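Local coordinates for protein pyridine synthase TbtD (Thermobispora bispora, PDB 5WA4) that probably catalyses the [4+2] aza-cycloaddition that forms the pyridine of the thiopeptide antibiotic thiomuracin, and binds an N-terminal leader peptide fragment, at residues E[49-52]-E[56-59]; E[171-176]-E[228-233]; E[196-201]-E[206-211]. One frame throughout, in Å; residues are numbered along the deposited sequence.

Contact 1. Residues E[49-52]-E[56-59]; sequences HWRR and LRIY
The ring of His-49, which carries the guanidinium of Arg-57 on one face, is itself held by a bond from the chain just beyond it: Arg-51 N donates to His-49 ND1 at 3.1 Å. The donor sits 27° out of the imidazole plane, and it limits how the ring can turn. CG of His-49 is anti to its own backbone nitrogen (chi1 -159°), which brings the imidazole alongside the arginine. The two flat groups then lie almost parallel, their planes 8° apart and their centres 4.2 Å apart. His-49 CG sits over the centre of the guanidinium, and Arg-57 NH2 lies 3.8 Å from His-49 CD2, toward the rim of the ring. The opposite face of the imidazole meets CD1 of Trp-50.

This is the end of a beta-hairpin, in which strands 44-49 and 55-62 run antiparallel and the backbone of His-49 pairs with that of His-55. Bends at chi2 and chi3 bring the guanidinium of Arg-57 over the ring of His-49. A second guanidinium is close: Arg-51 NH1 and Arg-57 NH1, 4.4 Å apart, are gathered about the carboxylate of Glu-110, which forms a salt bridge to Arg-51 and a long, weak ion pair with Arg-57. Glu-108 accepts a bond from Trp-50 NE1 and a weak one from His-49 NE2.

Contact 2. Residues E[171-176]-E[228-233]; sequences LVVATA and IAVASS
The helices come close here, the CA atoms of Ala-174 and Ala-231 being 5.9 Å apart, a spacing consistent with the small alanine side chains there. No hydrogen bond joins the segments, and the contact is apolar and buried. One methyl group does most of the work: CG1 of Val-230 lies against Val-173, 3.6 Å from its CG1 and 3.8 Å from its CB. The same methyl reaches the next residue along, 4.1 Å from CB of Ala-174 and 3.9 Å from the backbone N of Ala-174. In both valines CG1 is anti to the backbone nitrogen (chi1 176° in Val-173, 156° in Val-230), and these rotamers turn the two CG1 methyls to face each other as the side chains cross at a slant.

Around this pair, Leu-184 touches Val-173 and Ala-231, Val-246 touches Ala-174, and Ala-342 touches Val-173. Close apolar packing of helices 164-178 and 220-235, covered by helices 184-201, 244-265 and 332-352, is characteristic of the core of a helical bundle, here the helical part of the chain.

Contact 3. Residues E[196-201]-E[206-211]; sequences EAYLAR and VRLREL
Leu-199 divides its two methyl groups between neighbouring residues of the facing helix, and the firm part of the contact is built on that fork. Its CD1 lies 3.5 Å from CG of Arg-209, against the aliphatic part of the arginine, while CD2 of Leu-199 is 4.0 Å from CD2 of Leu-208. With CG beside the backbone nitrogen (chi1 -70°), the branched end of Leu-199 is carried across the gap, where it crosses Leu-208 at about a right angle.

Beside this the packing is looser, and the residues that supply it, Tyr-198 and Glu-196, are partly exposed. Tyr-198 CE2 reaches Leu-208 CD2 at 4.3 Å. The tyrosine hydroxyl looks to other partners, His-333 and Arg-202, and its ring stacks on Phe-336.

The bent chain of Glu-196 brings its carboxylate toward Arg-209. A salt bridge between Glu-196 OE1 and Arg-209 NH1 is modelled, but the two atoms are too close together, so its geometry is doubtful. Arg-209 NH2 forms a salt bridge with Glu-196 of a second subunit, so the charges here also join two copies of the enzyme.

The segments belong to a helical hairpin. Helices 184-201 and 205-218 are joined by a short turn, and locally their axes approach to 9.5 Å at 137° between N-to-C directions. Helix 332-352 flanks the pair, with His-333 against Leu-208 and His-340 against Arg-209.

Overall arrangement
Contact 1 lies at the surface of the beta-sheet part and relies on polar, stacked and charged groups. Contact 2 is buried among helices and wholly apolar. Contact 3, also largely buried, mixes both styles, with leucines at its centre and charged groups that also pair with a second subunit. The three share no helix or strand. Contacts 1 and 2 lie on opposite sides of the chain's centre, their centres about 31 Å apart. Contact 3 is nested within the loop that contact 2 closes: helix 164-178 is followed by 184-201, and 205-218 by 220-235. None of the contacts touches another.

Contact 1. Residues E[49-52]-E[56-59]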
# COMPACT_ATOMS: atom_id res chain seq x y z
N HIS E 49 -4.87 -31.73 -17.32
CA HIS E 49 -4.66 -31.21 -15.98
C HIS E 49 -3.58 -32.02 -15.20
O HIS E 49 -3.32 -33.18 -15.52
CB HIS E 49 -5.97 -31.21 -15.18
CG HIS E 49 -5.96 -30.27 -14.02
ND1 HIS E 49 -5.60 -30.66 -12.75
CD2 HIS E 49 -6.26 -28.95 -13.94
CE1 HIS E 49 -5.67 -29.62 -11.93
NE2 HIS E 49 -6.07 -28.57 -12.63
N TRP E 50 -3.03 -31.39 -14.16
CA TRP E 50 -1.91 -31.86 -13.37
C TRP E 50 -2.23 -32.67 -12.12
O TRP E 50 -1.39 -33.40 -11.62
CB TRP E 50 -1.04 -30.68 -12.94
CG TRP E 50 -1.79 -29.57 -12.23
CD1 TRP E 50 -2.34 -28.47 -12.81
CD2 TRP E 50 -2.08 -29.46 -10.82
NE1 TRP E 50 -2.94 -27.68 -11.87
CE2 TRP E 50 -2.81 -28.26 -10.64
CE3 TRP E 50 -1.80 -30.26 -9.70
CZ2 TRP E 50 -3.25 -27.84 -9.38
CZ3 TRP E 50 -2.24 -29.83 -8.45
CH2 TRP E 50 -2.96 -28.63 -8.30
N ARG E 51 -3.44 -32.51 -11.60
CA ARG E 51 -3.70 -32.96 -10.24
C ARG E 51 -3.76 -34.47 -10.13
O ARG E 51 -4.47 -35.13 -10.89
CB ARG E 51 -4.98 -32.33 -9.73
CG ARG E 51 -5.02 -32.18 -8.23
CD ARG E 51 -6.41 -31.80 -7.79
NE ARG E 51 -7.20 -32.91 -7.27
CZ ARG E 51 -8.50 -33.02 -7.47
NH1 ARG E 51 -9.11 -32.10 -8.20
NH2 ARG E 51 -9.19 -34.05 -6.97
N ARG E 52 -3.01 -34.99 -9.17
CA ARG E 52 -2.88 -36.43 -8.96
C ARG E 52 -2.25 -37.13 -10.16
O ARG E 52 -2.49 -38.31 -10.39
CB ARG E 52 -4.25 -37.05 -8.66
CG ARG E 52 -4.96 -36.39 -7.51
CD ARG E 52 -5.64 -37.43 -6.66
NE ARG E 52 -6.60 -38.20 -7.44
CZ ARG E 52 -7.04 -39.40 -7.09
NH1 ARG E 52 -6.56 -39.97 -5.97
NH2 ARG E 52 -7.92 -40.04 -7.86
N LEU E 56 -5.95 -36.60 -18.47
CA LEU E 56 -6.91 -35.99 -19.36
C LEU E 56 -8.25 -36.01 -18.69
O LEU E 56 -8.59 -36.98 -18.00
CB LEU E 56 -7.00 -36.70 -20.71
CG LEU E 56 -5.91 -36.34 -21.71
CD1 LEU E 56 -6.33 -36.65 -23.15
CD2 LEU E 56 -5.54 -34.86 -21.53
N ARG E 57 -9.00 -34.93 -18.88
CA ARG E 57 -10.37 -34.85 -18.39
C ARG E 57 -11.27 -34.89 -19.61
O ARG E 57 -11.16 -34.01 -20.48
CB ARG E 57 -10.58 -33.58 -17.56
CG ARG E 57 -10.69 -33.85 -16.08
CD ARG E 57 -9.50 -33.36 -15.27
NE ARG E 57 -9.64 -31.99 -14.78
CZ ARG E 57 -9.53 -31.60 -13.51
NH1 ARG E 57 -9.31 -32.48 -12.53
NH2 ARG E 57 -9.68 -30.33 -13.20
N ILE E 58 -12.11 -35.91 -19.71
CA ILE E 58 -13.07 -35.97 -20.82
C ILE E 58 -14.49 -35.55 -20.40
O ILE E 58 -15.05 -36.03 -19.40
CB ILE E 58 -13.12 -37.38 -21.46
CG1 ILE E 58 -11.80 -37.71 -22.15
CG2 ILE E 58 -14.25 -37.47 -22.49
CD1 ILE E 58 -11.57 -39.17 -22.34
N TYR E 59 -15.06 -34.63 -21.16
CA TYR E 59 -16.43 -34.19 -20.92
C TYR E 59 -17.30 -34.56 -22.11
O TYR E 59 -16.99 -34.18 -23.23
CB TYR E 59 -16.47 -32.68 -20.69
CG TYR E 59 -15.60 -32.20 -19.54
CD1 TYR E 59 -16.06 -32.24 -18.23
CD2 TYR E 59 -14.31 -31.73 -19.76
CE1 TYR E 59 -15.26 -31.81 -17.18
CE2 TYR E 59 -13.51 -31.30 -18.73
CZ TYR E 59 -13.99 -31.34 -17.44
OH TYR E 59 -13.18 -30.90 -16.41

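Contact 2. Residues E[171-176]-E[228-233]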
# COMPACT_ATOMS: atom_id res chain seq x y z
N LEU E 171 -2.08 -18.41 -34.47
CA LEU E 171 -3.36 -18.24 -33.79
C LEU E 171 -3.41 -16.95 -32.99
O LEU E 171 -4.34 -16.15 -33.14
CB LEU E 171 -3.66 -19.42 -32.87
CG LEU E 171 -3.83 -20.72 -33.64
CD1 LEU E 171 -4.25 -21.88 -32.71
CD2 LEU E 171 -4.80 -20.53 -34.80
N VAL E 172 -2.41 -16.74 -32.14
CA VAL E 172 -2.36 -15.54 -31.31
C VAL E 172 -2.42 -14.26 -32.15
O VAL E 172 -3.21 -13.37 -31.88
CB VAL E 172 -1.09 -15.55 -30.43
CG1 VAL E 172 -0.56 -14.16 -30.18
CG2 VAL E 172 -1.37 -16.28 -29.13
N VAL E 173 -1.60 -14.17 -33.19
CA VAL E 173 -1.60 -13.00 -34.07
C VAL E 173 -2.96 -12.81 -34.78
O VAL E 173 -3.43 -11.69 -34.92
CB VAL E 173 -0.49 -13.12 -35.15
CG1 VAL E 173 -0.55 -11.95 -36.13
CG2 VAL E 173 0.88 -13.17 -34.51
N ALA E 174 -3.56 -13.92 -35.22
CA ALA E 174 -4.76 -13.86 -36.05
C ALA E 174 -5.96 -13.33 -35.26
O ALA E 174 -6.72 -12.48 -35.75
CB ALA E 174 -5.08 -15.22 -36.63
N THR E 175 -6.11 -13.83 -34.03
CA THR E 175 -7.13 -13.36 -33.12
C THR E 175 -7.00 -11.86 -32.83
O THR E 175 -8.02 -11.13 -32.83
CB THR E 175 -7.09 -14.17 -31.82
OG1 THR E 175 -7.28 -15.55 -32.14
CG2 THR E 175 -8.19 -13.73 -30.87
N ALA E 176 -5.79 -11.37 -32.58
CA ALA E 176 -5.63 -9.95 -32.26
C ALA E 176 -5.89 -9.09 -33.47
O ALA E 176 -6.26 -7.93 -33.32
CB ALA E 176 -4.26 -9.65 -31.72
N ILE E 228 2.83 -10.25 -41.33
CA ILE E 228 2.15 -9.72 -42.51
C ILE E 228 1.30 -10.79 -43.22
O ILE E 228 0.20 -10.51 -43.68
CB ILE E 228 3.16 -9.14 -43.52
CG1 ILE E 228 3.92 -7.97 -42.89
CG2 ILE E 228 2.44 -8.65 -44.76
CD1 ILE E 228 4.91 -7.33 -43.82
N ALA E 229 1.81 -12.01 -43.28
CA ALA E 229 1.10 -13.09 -43.96
C ALA E 229 -0.05 -13.68 -43.12
O ALA E 229 -1.08 -14.09 -43.68
CB ALA E 229 2.09 -14.19 -44.37
N VAL E 230 0.12 -13.74 -41.80
CA VAL E 230 -0.93 -14.27 -40.92
C VAL E 230 -2.08 -13.28 -40.82
O VAL E 230 -3.26 -13.67 -40.83
CB VAL E 230 -0.40 -14.57 -39.50
CG1 VAL E 230 -1.51 -14.54 -38.48
CG2 VAL E 230 0.27 -15.91 -39.49
N ALA E 231 -1.73 -12.01 -40.75
CA ALA E 231 -2.75 -10.98 -40.73
C ALA E 231 -3.57 -11.04 -42.02
O ALA E 231 -4.79 -10.91 -41.97
CB ALA E 231 -2.11 -9.61 -40.53
N SER E 232 -2.90 -11.26 -43.15
CA SER E 232 -3.56 -11.39 -44.46
C SER E 232 -4.61 -12.49 -44.47
O SER E 232 -5.76 -12.25 -44.83
CB SER E 232 -2.53 -11.66 -45.57
OG SER E 232 -1.69 -10.54 -45.81
N SER E 233 -4.24 -13.70 -44.06
CA SER E 233 -5.20 -14.80 -43.95
C SER E 233 -6.25 -14.56 -42.88
O SER E 233 -7.14 -15.38 -42.68
CB SER E 233 -4.49 -16.13 -43.66
OG SER E 233 -3.90 -16.67 -44.81

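Contact 3. Residues E[196-201]-E[206-211]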
# COMPACT_ATOMS: atom_id res chain seq x y z
N GLU E 196 4.77 -9.01 -20.84
CA GLU E 196 5.32 -8.16 -19.80
C GLU E 196 4.82 -8.52 -18.39
O GLU E 196 5.54 -8.35 -17.41
CB GLU E 196 5.01 -6.70 -20.12
CG GLU E 196 5.77 -6.20 -21.31
CD GLU E 196 7.27 -6.17 -21.05
OE1 GLU E 196 7.65 -6.01 -19.86
OE2 GLU E 196 8.06 -6.31 -22.02
N ALA E 197 3.60 -9.04 -18.30
CA ALA E 197 3.03 -9.45 -17.03
C ALA E 197 3.84 -10.59 -16.43
O ALA E 197 4.17 -10.60 -15.24
CB ALA E 197 1.58 -9.84 -17.21
N TYR E 198 4.17 -11.56 -17.28
CA TYR E 198 5.09 -12.65 -16.97
C TYR E 198 6.48 -12.16 -16.63
O TYR E 198 7.06 -12.62 -15.66
CB TYR E 198 5.19 -13.61 -18.16
CG TYR E 198 6.15 -14.78 -18.00
CD1 TYR E 198 5.89 -15.79 -17.09
CD2 TYR E 198 7.27 -14.89 -18.79
CE1 TYR E 198 6.72 -16.87 -16.95
CE2 TYR E 198 8.14 -15.99 -18.67
CZ TYR E 198 7.86 -16.98 -17.75
OH TYR E 198 8.70 -18.08 -17.63
N LEU E 199 7.04 -11.26 -17.42
CA LEU E 199 8.43 -10.88 -17.19
C LEU E 199 8.57 -10.18 -15.83
O LEU E 199 9.47 -10.47 -15.06
CB LEU E 199 8.95 -10.02 -18.33
CG LEU E 199 9.15 -10.76 -19.67
CD1 LEU E 199 9.34 -9.77 -20.79
CD2 LEU E 199 10.33 -11.64 -19.61
N ALA E 200 7.64 -9.30 -15.51
CA ALA E 200 7.62 -8.64 -14.20
C ALA E 200 7.54 -9.61 -13.01
O ALA E 200 7.98 -9.29 -11.91
CB ALA E 200 6.48 -7.67 -14.15
N ARG E 201 6.97 -10.79 -13.23
CA ARG E 201 6.90 -11.82 -12.20
C ARG E 201 8.26 -12.50 -11.93
O ARG E 201 8.49 -13.05 -10.84
CB ARG E 201 5.86 -12.89 -12.58
CG ARG E 201 4.38 -12.43 -12.51
CD ARG E 201 3.38 -13.51 -13.00
NE ARG E 201 3.39 -14.73 -12.19
CZ ARG E 201 2.67 -14.93 -11.08
NH1 ARG E 201 1.84 -14.01 -10.63
NH2 ARG E 201 2.78 -16.09 -10.43
N VAL E 206 14.30 -8.49 -16.86
CA VAL E 206 15.10 -7.66 -17.75
C VAL E 206 16.21 -8.43 -18.45
O VAL E 206 16.68 -8.01 -19.51
CB VAL E 206 15.72 -6.46 -16.98
CG1 VAL E 206 16.40 -5.48 -17.94
CG2 VAL E 206 14.65 -5.75 -16.19
N ARG E 207 16.63 -9.57 -17.91
CA ARG E 207 17.63 -10.33 -18.64
C ARG E 207 16.97 -11.26 -19.66
O ARG E 207 17.54 -11.55 -20.71
CB ARG E 207 18.55 -11.11 -17.69
CG ARG E 207 19.28 -12.28 -18.36
CD ARG E 207 20.70 -12.44 -17.83
NE ARG E 207 20.82 -12.10 -16.41
CZ ARG E 207 21.38 -10.98 -15.94
NH1 ARG E 207 21.89 -10.08 -16.77
NH2 ARG E 207 21.43 -10.77 -14.63
N LEU E 208 15.77 -11.73 -19.36
CA LEU E 208 15.10 -12.62 -20.29
C LEU E 208 14.45 -11.81 -21.41
O LEU E 208 14.24 -12.32 -22.52
CB LEU E 208 14.07 -13.49 -19.56
CG LEU E 208 13.38 -14.56 -20.41
CD1 LEU E 208 14.36 -15.65 -20.78
CD2 LEU E 208 12.19 -15.13 -19.63
N ARG E 209 14.17 -10.53 -21.13
CA ARG E 209 13.61 -9.67 -22.17
C ARG E 209 14.60 -9.54 -23.29
O ARG E 209 14.27 -9.82 -24.45
CB ARG E 209 13.24 -8.28 -21.65
CG ARG E 209 11.92 -7.81 -22.24
CD ARG E 209 11.74 -6.31 -22.24
NE ARG E 209 11.99 -5.68 -20.94
CZ ARG E 209 11.13 -5.71 -19.93
NH1 ARG E 209 9.98 -6.35 -20.07
NH2 ARG E 209 11.42 -5.11 -18.78
N GLU E 210 15.83 -9.14 -22.99
CA GLU E 210 16.74 -8.86 -24.08
C GLU E 210 17.19 -10.14 -24.72
O GLU E 210 17.60 -10.12 -25.87
CB GLU E 210 17.93 -8.06 -23.62
CG GLU E 210 17.53 -6.64 -23.46
CD GLU E 210 17.99 -6.12 -22.15
OE1 GLU E 210 19.14 -6.45 -21.77
OE2 GLU E 210 17.14 -5.53 -21.45
N LEU E 211 17.10 -11.25 -24.00
CA LEU E 211 17.32 -12.53 -24.64
C LEU E 211 16.28 -12.71 -25.76
O LEU E 211 16.59 -13.19 -26.85
CB LEU E 211 17.25 -13.66 -23.63
CG LEU E 211 18.54 -14.04 -22.90
CD1 LEU E 211 18.22 -15.00 -21.75
CD2 LEU E 211 19.59 -14.62 -23.87